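Local coordinates for MobA-like NTP transferase domain-containing protein (Thermus thermophilus, PDB 2DPW) that is of unknown function but probably acts as a nucleotidyltransferase of the MobA-like kind, using a nucleoside triphosphate, at residues 109-120 against 206-217; 32-43 against 56-64. One frame throughout, in Å; residues are numbered along the deposited sequence.

Overall arrangement
The two contacts lie on opposite sides of the chain's centre, with their own centres 25 Å apart and nearest atoms about 11 Å apart, so they do not touch. Contact 2 closes first along the chain, within the MobA-like domain: it ties helix 35-44 to the loop between strands 48-52 and 64-66, at one end of the mixed sheet. Contact 1, 109-120 against 206-217, adds the late strand 210-214 to the same sheet beside strand 114-120. The sheet links them: strand 4-8, which helix 35-44 packs on, pairs with 86-91, which leads through 148-152 to 114-120.

Contact 1 of 2, residues 109-120 against 206-217; sequences APEAALVYPIVP and LGVEARALVTPY
Strands 114-120 and 210-214 run parallel, their axes 4.2 Å apart at closest approach and inclined at 31°, and the backbone bonds pass alternately to and fro: Leu114 N to Glu209 O, Arg211 N to Leu114 O, Tyr116 N to Arg211 O, Leu213 N to Tyr116 O, Ile118 N to Leu213 O and Thr215 N to Ile118 O. Leu213 O is gripped twice, since Thr215 OG1 also donates to it (2.9 Å) from the face of the carbonyl plane opposite to Ile118 N. Thr215 places OG1 beside its own backbone N (chi1 -55°), folding the hydroxyl back over the strand. On the sheet face of Val115, Pro117 and Leu213, Val115 CG1 meets Leu213 CB at 3.9 Å, and Leu213 CD1 reaches Pro110 CD at 4.1 Å; helix 99-108 covers Leu213 through Phe104. Strand 114-120 is an inner strand of the mixed sheet of this GT-A-like fold: 210-214 pairs with it on one side, while on the other it is antiparallel to 148-152 and 141-145. At the border of the same face, Pro110 sits over one face of the Arg211 guanidinium, its CG 3.9 Å above the centre of the plane. The arginine chain bends at chi3 (68°) to bring the group there, and its NE forms a salt bridge with Glu199. The other face carries Leu114, Tyr116 and Ile118. Leu114 CD2 touches Ala210 CB at 3.9 Å, and Ile118 CD1 lies 4.0 Å from Ala212 CB. Near the strand ends, Pro120 CG rests on Val214 CG1 at 3.7 Å, next to Phe143 of strand 141-145. Tyr116 directs its ring away from 206-217, and its hydroxyl bonds to Gly146 O.

Contact 2 of 2, residues 32-43 against 56-64; sequences RPMVEWVLEALY and PGLVPAPAL
A cis peptide bond before Pro60 turns the 56-64 loop against helix 35-44, setting the proline ring between Leu39, Glu40 and Tyr43. Pro60 CG lies 3.8 Å from Leu39 CB and 3.6 Å from Tyr43 CD2, the tyrosine and proline side chains sliding past each other in opposite directions. Beyond the ring, Tyr43 OH donates to Ala61 O (2.6 Å), in the carbonyl plane and on a lone pair, so the phenol spans the loop from Pro60 to Pro62, whose CA sits at the ring edge. About two turns nearer the helix start, Glu36 OE2 accepts Val59 N at 2.6 Å, the N-H coming from above the carboxylate plane. The helix packs on strand 4-8 (Leu39 on Val7) and the loop leads from strand 48-52, where Leu58 meets Tyr51, to 64-66; 4-8 and 48-52 are parallel neighbours in the domain's alpha/beta sheet. With chi1 -62° and an extended chain beyond CG, Glu36 stretches out to the loop, while its OE1 takes Arg32 NE at 2.9 Å in a salt bridge. Arg32 also appears to pair with Glu40, though that carboxylate's position is less certain; one guanidinium charge shared between two carboxylates would probably offset them only partly. Leu58 CD2 packs 3.7 Å from Val35 CG1, the two side chains crossing at about a right angle.

Contact 1 of 2, residues 109-120 against 206-217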
# COMPACT_ATOMS: atom_id res chain seq x y z
N ALA A 109 -0.37 -12.37 8.31
CA ALA A 109 -0.80 -11.15 8.95
C ALA A 109 -1.36 -11.47 10.32
O ALA A 109 -2.16 -12.39 10.47
CB ALA A 109 -1.87 -10.47 8.11
N PRO A 110 -0.94 -10.73 11.34
CA PRO A 110 -1.45 -10.98 12.69
C PRO A 110 -2.88 -10.47 12.80
O PRO A 110 -3.32 -9.69 11.95
CB PRO A 110 -0.52 -10.19 13.60
CG PRO A 110 0.45 -9.48 12.76
CD PRO A 110 0.15 -9.74 11.32
N GLU A 111 -3.58 -10.88 13.84
CA GLU A 111 -4.95 -10.42 14.05
C GLU A 111 -4.96 -8.98 14.55
O GLU A 111 -4.82 -8.74 15.75
CB GLU A 111 -5.66 -11.33 15.06
CG GLU A 111 -6.15 -12.65 14.48
CD GLU A 111 -7.02 -12.45 13.25
OE1 GLU A 111 -7.84 -11.50 13.25
OE2 GLU A 111 -6.90 -13.23 12.28
N ALA A 112 -5.13 -8.03 13.63
CA ALA A 112 -5.16 -6.60 13.97
C ALA A 112 -5.98 -5.79 12.96
O ALA A 112 -5.99 -6.09 11.76
CB ALA A 112 -3.74 -6.04 14.05
N ALA A 113 -6.66 -4.76 13.46
CA ALA A 113 -7.49 -3.88 12.65
C ALA A 113 -6.73 -3.41 11.43
O ALA A 113 -7.29 -3.25 10.34
CB ALA A 113 -7.90 -2.67 13.47
N LEU A 114 -5.44 -3.18 11.62
CA LEU A 114 -4.60 -2.70 10.56
C LEU A 114 -3.25 -3.38 10.56
O LEU A 114 -2.58 -3.42 11.59
CB LEU A 114 -4.45 -1.19 10.72
CG LEU A 114 -3.59 -0.44 9.71
CD1 LEU A 114 -4.08 0.98 9.59
CD2 LEU A 114 -2.14 -0.50 10.15
N VAL A 115 -2.85 -3.92 9.41
CA VAL A 115 -1.56 -4.56 9.28
C VAL A 115 -0.85 -4.01 8.04
O VAL A 115 -1.40 -4.00 6.95
CB VAL A 115 -1.69 -6.10 9.18
CG1 VAL A 115 -0.31 -6.75 9.09
CG2 VAL A 115 -2.43 -6.61 10.41
N TYR A 116 0.37 -3.53 8.23
CA TYR A 116 1.14 -2.96 7.14
C TYR A 116 2.42 -3.70 6.83
O TYR A 116 3.39 -3.62 7.57
CB TYR A 116 1.49 -1.53 7.45
CG TYR A 116 2.25 -0.86 6.35
CD1 TYR A 116 1.83 -0.98 5.04
CD2 TYR A 116 3.36 -0.07 6.63
CE1 TYR A 116 2.48 -0.33 4.02
CE2 TYR A 116 4.02 0.59 5.62
CZ TYR A 116 3.58 0.46 4.32
OH TYR A 116 4.22 1.12 3.31
N PRO A 117 2.44 -4.43 5.70
CA PRO A 117 3.63 -5.19 5.30
C PRO A 117 4.85 -4.32 4.98
O PRO A 117 4.76 -3.35 4.22
CB PRO A 117 3.16 -6.00 4.08
CG PRO A 117 1.74 -5.69 3.86
CD PRO A 117 1.25 -4.72 4.88
N ILE A 118 5.99 -4.68 5.56
CA ILE A 118 7.24 -3.94 5.29
C ILE A 118 8.30 -4.91 4.78
O ILE A 118 8.34 -6.07 5.19
CB ILE A 118 7.79 -3.23 6.56
CG1 ILE A 118 7.95 -4.24 7.69
CG2 ILE A 118 6.89 -2.07 6.96
CD1 ILE A 118 8.55 -3.65 8.96
N VAL A 119 9.15 -4.42 3.89
CA VAL A 119 10.22 -5.24 3.30
C VAL A 119 11.64 -4.87 3.77
O VAL A 119 12.00 -3.69 3.86
CB VAL A 119 10.20 -5.14 1.76
CG1 VAL A 119 11.17 -6.14 1.17
CG2 VAL A 119 8.81 -5.39 1.23
N PRO A 120 12.46 -5.90 4.06
CA PRO A 120 13.85 -5.68 4.51
C PRO A 120 14.77 -5.28 3.36
O PRO A 120 14.66 -5.80 2.25
CB PRO A 120 14.24 -7.04 5.09
CG PRO A 120 12.91 -7.67 5.47
CD PRO A 120 12.05 -7.29 4.30
N LEU A 206 -3.92 5.96 16.62
CA LEU A 206 -5.15 5.55 15.97
C LEU A 206 -6.23 4.97 16.85
O LEU A 206 -7.39 4.96 16.46
CB LEU A 206 -4.83 4.52 14.89
CG LEU A 206 -3.76 5.00 13.92
CD1 LEU A 206 -3.51 3.95 12.85
CD2 LEU A 206 -4.20 6.31 13.31
N GLY A 207 -5.86 4.49 18.02
CA GLY A 207 -6.85 3.90 18.90
C GLY A 207 -7.16 2.46 18.53
O GLY A 207 -7.78 1.73 19.29
N VAL A 208 -6.72 2.04 17.35
CA VAL A 208 -6.92 0.66 16.90
C VAL A 208 -5.58 -0.08 16.90
O VAL A 208 -4.52 0.55 16.94
CB VAL A 208 -7.52 0.63 15.49
CG1 VAL A 208 -8.89 1.26 15.50
CG2 VAL A 208 -6.62 1.39 14.53
N GLU A 209 -5.63 -1.42 16.89
CA GLU A 209 -4.39 -2.19 16.88
C GLU A 209 -3.77 -2.08 15.49
O GLU A 209 -4.43 -2.31 14.48
CB GLU A 209 -4.64 -3.67 17.21
CG GLU A 209 -3.33 -4.41 17.46
CD GLU A 209 -3.53 -5.80 17.99
OE1 GLU A 209 -4.65 -6.09 18.47
OE2 GLU A 209 -2.56 -6.60 17.95
N ALA A 210 -2.49 -1.72 15.46
CA ALA A 210 -1.79 -1.55 14.19
C ALA A 210 -0.49 -2.30 14.26
O ALA A 210 0.31 -2.07 15.16
CB ALA A 210 -1.53 -0.08 13.94
N ARG A 211 -0.27 -3.18 13.29
CA ARG A 211 0.96 -3.94 13.27
C ARG A 211 1.58 -4.02 11.89
O ARG A 211 0.90 -3.84 10.89
CB ARG A 211 0.71 -5.34 13.82
CG ARG A 211 0.45 -5.33 15.31
CD ARG A 211 0.42 -6.70 15.90
NE ARG A 211 1.73 -7.36 15.88
CZ ARG A 211 1.94 -8.59 16.34
NH1 ARG A 211 0.92 -9.28 16.85
NH2 ARG A 211 3.16 -9.13 16.28
N ALA A 212 2.89 -4.25 11.85
CA ALA A 212 3.61 -4.38 10.59
C ALA A 212 3.87 -5.85 10.33
O ALA A 212 3.92 -6.65 11.26
CB ALA A 212 4.93 -3.65 10.66
N LEU A 213 4.01 -6.21 9.07
CA LEU A 213 4.29 -7.60 8.71
C LEU A 213 5.55 -7.61 7.88
O LEU A 213 5.57 -7.10 6.75
CB LEU A 213 3.14 -8.20 7.88
CG LEU A 213 3.34 -9.66 7.43
CD1 LEU A 213 3.13 -10.56 8.61
CD2 LEU A 213 2.36 -10.04 6.32
N VAL A 214 6.62 -8.17 8.43
CA VAL A 214 7.86 -8.27 7.68
C VAL A 214 7.50 -9.21 6.53
O VAL A 214 7.22 -10.39 6.75
CB VAL A 214 8.98 -8.89 8.49
CG1 VAL A 214 10.25 -8.92 7.66
CG2 VAL A 214 9.18 -8.11 9.78
N THR A 215 7.50 -8.68 5.31
CA THR A 215 7.14 -9.47 4.14
C THR A 215 8.33 -9.61 3.21
O THR A 215 8.73 -8.65 2.56
CB THR A 215 5.99 -8.79 3.42
OG1 THR A 215 4.92 -8.59 4.35
CG2 THR A 215 5.50 -9.63 2.26
N PRO A 216 8.89 -10.83 3.12
CA PRO A 216 10.05 -11.23 2.31
C PRO A 216 9.93 -10.96 0.83
O PRO A 216 10.92 -10.97 0.11
CB PRO A 216 10.16 -12.73 2.59
CG PRO A 216 9.36 -12.94 3.83
CD PRO A 216 8.22 -12.02 3.64
N TYR A 217 8.71 -10.72 0.37
CA TYR A 217 8.49 -10.46 -1.05
C TYR A 217 8.52 -8.97 -1.34
O TYR A 217 7.57 -8.25 -1.05
CB TYR A 217 7.16 -11.04 -1.47
CG TYR A 217 7.00 -12.49 -1.07
CD1 TYR A 217 6.77 -12.84 0.27
CD2 TYR A 217 7.06 -13.50 -2.02
CE1 TYR A 217 6.59 -14.17 0.64
CE2 TYR A 217 6.88 -14.83 -1.67
CZ TYR A 217 6.65 -15.16 -0.34
OH TYR A 217 6.44 -16.48 -0.03

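Contact 2 of 2, residues 32-43 against 56-64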
# COMPACT_ATOMS: atom_id res chain seq x y z
N ARG A 32 0.82 -5.03 -20.87
CA ARG A 32 -0.51 -4.65 -20.42
C ARG A 32 -0.53 -3.43 -19.52
O ARG A 32 0.49 -3.05 -18.92
CB ARG A 32 -1.18 -5.78 -19.65
CG ARG A 32 -1.01 -7.15 -20.27
CD ARG A 32 -1.32 -8.24 -19.26
NE ARG A 32 -2.73 -8.28 -18.90
CZ ARG A 32 -3.26 -9.19 -18.09
NH1 ARG A 32 -4.55 -9.16 -17.80
NH2 ARG A 32 -2.49 -10.13 -17.56
N PRO A 33 -1.71 -2.80 -19.41
CA PRO A 33 -1.80 -1.63 -18.54
C PRO A 33 -1.36 -2.16 -17.18
O PRO A 33 -1.99 -3.05 -16.60
CB PRO A 33 -3.28 -1.30 -18.58
CG PRO A 33 -3.66 -1.69 -19.98
CD PRO A 33 -2.96 -3.01 -20.17
N MSE A 34 -0.24 -1.63 -16.73
CA MSE A 34 0.39 -1.96 -15.46
C MSE A 34 -0.45 -2.58 -14.33
O MSE A 34 -0.07 -3.59 -13.74
CB MSE A 34 1.03 -0.67 -14.95
CG MSE A 34 1.79 -0.82 -13.68
SE MSE A 34 2.43 0.91 -13.22
CE MSE A 34 3.95 0.98 -14.41
N VAL A 35 -1.58 -1.95 -14.01
CA VAL A 35 -2.44 -2.40 -12.93
C VAL A 35 -3.04 -3.80 -13.09
O VAL A 35 -3.41 -4.44 -12.10
CB VAL A 35 -3.57 -1.39 -12.70
CG1 VAL A 35 -4.50 -1.41 -13.88
CG2 VAL A 35 -4.32 -1.71 -11.39
N GLU A 36 -3.14 -4.28 -14.33
CA GLU A 36 -3.72 -5.60 -14.55
C GLU A 36 -2.87 -6.71 -13.96
O GLU A 36 -3.37 -7.80 -13.66
CB GLU A 36 -3.94 -5.86 -16.04
CG GLU A 36 -4.92 -4.88 -16.66
CD GLU A 36 -5.20 -5.16 -18.12
OE1 GLU A 36 -4.41 -5.91 -18.75
OE2 GLU A 36 -6.21 -4.62 -18.63
N TRP A 37 -1.57 -6.44 -13.79
CA TRP A 37 -0.66 -7.40 -13.20
C TRP A 37 -1.06 -7.52 -11.74
O TRP A 37 -1.02 -8.60 -11.15
CB TRP A 37 0.79 -6.92 -13.33
CG TRP A 37 1.24 -6.79 -14.76
CD1 TRP A 37 1.57 -5.65 -15.42
CD2 TRP A 37 1.34 -7.85 -15.71
NE1 TRP A 37 1.89 -5.92 -16.73
CE2 TRP A 37 1.76 -7.27 -16.93
CE3 TRP A 37 1.14 -9.23 -15.65
CZ2 TRP A 37 1.96 -8.03 -18.09
CZ3 TRP A 37 1.34 -9.98 -16.80
CH2 TRP A 37 1.75 -9.38 -18.00
N VAL A 38 -1.49 -6.40 -11.18
CA VAL A 38 -1.92 -6.38 -9.80
C VAL A 38 -3.24 -7.13 -9.67
O VAL A 38 -3.40 -7.98 -8.78
CB VAL A 38 -2.08 -4.93 -9.30
CG1 VAL A 38 -2.53 -4.92 -7.84
CG2 VAL A 38 -0.76 -4.18 -9.46
N LEU A 39 -4.18 -6.81 -10.55
CA LEU A 39 -5.49 -7.47 -10.55
C LEU A 39 -5.30 -8.97 -10.71
O LEU A 39 -5.88 -9.76 -9.98
CB LEU A 39 -6.37 -6.94 -11.68
CG LEU A 39 -6.78 -5.47 -11.62
CD1 LEU A 39 -7.51 -5.11 -12.91
CD2 LEU A 39 -7.67 -5.22 -10.41
N GLU A 40 -4.48 -9.35 -11.69
CA GLU A 40 -4.21 -10.76 -11.91
C GLU A 40 -3.74 -11.41 -10.60
O GLU A 40 -4.21 -12.48 -10.22
CB GLU A 40 -3.13 -10.94 -12.98
CG GLU A 40 -3.52 -10.54 -14.40
CD GLU A 40 -4.71 -11.33 -14.96
OE1 GLU A 40 -5.24 -12.23 -14.29
OE2 GLU A 40 -5.11 -11.03 -16.10
N ALA A 41 -2.82 -10.74 -9.93
CA ALA A 41 -2.26 -11.24 -8.68
C ALA A 41 -3.30 -11.39 -7.57
O ALA A 41 -3.27 -12.36 -6.81
CB ALA A 41 -1.14 -10.32 -8.22
N LEU A 42 -4.21 -10.42 -7.46
CA LEU A 42 -5.23 -10.46 -6.43
C LEU A 42 -6.18 -11.63 -6.62
O LEU A 42 -6.39 -12.42 -5.69
CB LEU A 42 -5.99 -9.13 -6.40
CG LEU A 42 -5.08 -7.95 -6.05
CD1 LEU A 42 -5.85 -6.64 -6.10
CD2 LEU A 42 -4.50 -8.17 -4.67
N TYR A 43 -6.77 -11.75 -7.81
CA TYR A 43 -7.69 -12.84 -8.11
C TYR A 43 -6.93 -14.14 -7.85
O TYR A 43 -7.41 -15.05 -7.18
CB TYR A 43 -8.15 -12.78 -9.57
CG TYR A 43 -9.26 -11.79 -9.85
CD1 TYR A 43 -10.54 -11.96 -9.32
CD2 TYR A 43 -9.04 -10.68 -10.67
CE1 TYR A 43 -11.57 -11.06 -9.59
CE2 TYR A 43 -10.06 -9.77 -10.95
CZ TYR A 43 -11.32 -9.96 -10.40
OH TYR A 43 -12.34 -9.06 -10.65
N PRO A 56 -10.41 1.93 -18.81
CA PRO A 56 -10.48 1.96 -20.28
C PRO A 56 -10.99 0.63 -20.81
O PRO A 56 -11.58 0.56 -21.89
CB PRO A 56 -9.02 2.18 -20.69
CG PRO A 56 -8.39 2.79 -19.47
CD PRO A 56 -9.01 2.01 -18.36
N GLY A 57 -10.73 -0.42 -20.04
CA GLY A 57 -11.13 -1.77 -20.42
C GLY A 57 -10.14 -2.72 -19.80
O GLY A 57 -9.39 -3.41 -20.50
N LEU A 58 -10.10 -2.73 -18.47
CA LEU A 58 -9.15 -3.56 -17.74
C LEU A 58 -9.47 -5.04 -17.75
O LEU A 58 -10.62 -5.44 -17.64
CB LEU A 58 -9.07 -3.07 -16.31
CG LEU A 58 -8.41 -1.69 -16.27
CD1 LEU A 58 -8.61 -1.03 -14.91
CD2 LEU A 58 -6.92 -1.83 -16.63
N VAL A 59 -8.43 -5.84 -17.90
CA VAL A 59 -8.52 -7.28 -17.93
C VAL A 59 -7.45 -7.77 -16.98
O VAL A 59 -6.30 -7.43 -17.16
CB VAL A 59 -8.19 -7.84 -19.33
CG1 VAL A 59 -7.91 -9.33 -19.24
CG2 VAL A 59 -9.33 -7.54 -20.32
N PRO A 60 -7.80 -8.59 -15.97
CA PRO A 60 -9.15 -9.09 -15.72
C PRO A 60 -10.08 -8.03 -15.16
O PRO A 60 -9.70 -7.22 -14.32
CB PRO A 60 -8.93 -10.23 -14.74
CG PRO A 60 -7.77 -9.70 -13.92
CD PRO A 60 -6.85 -9.14 -14.98
N ALA A 61 -11.31 -8.04 -15.65
CA ALA A 61 -12.31 -7.10 -15.20
C ALA A 61 -12.42 -7.18 -13.67
O ALA A 61 -12.54 -8.26 -13.09
CB ALA A 61 -13.65 -7.41 -15.86
N PRO A 62 -12.36 -6.02 -13.00
CA PRO A 62 -12.46 -6.00 -11.55
C PRO A 62 -13.90 -6.23 -11.12
O PRO A 62 -14.82 -6.03 -11.90
CB PRO A 62 -11.95 -4.61 -11.19
CG PRO A 62 -12.34 -3.79 -12.39
CD PRO A 62 -11.99 -4.70 -13.54
N ALA A 63 -14.08 -6.64 -9.87
CA ALA A 63 -15.41 -6.91 -9.33
C ALA A 63 -16.31 -5.70 -9.41
O ALA A 63 -17.50 -5.81 -9.71
CB ALA A 63 -15.31 -7.36 -7.92
N LEU A 64 -15.74 -4.54 -9.11
CA LEU A 64 -16.48 -3.29 -9.14
C LEU A 64 -15.47 -2.22 -9.57
O LEU A 64 -14.28 -2.31 -9.26
CB LEU A 64 -17.05 -2.99 -7.75
CG LEU A 64 -17.86 -1.69 -7.62
CD1 LEU A 64 -19.17 -1.83 -8.35
CD2 LEU A 64 -18.10 -1.35 -6.17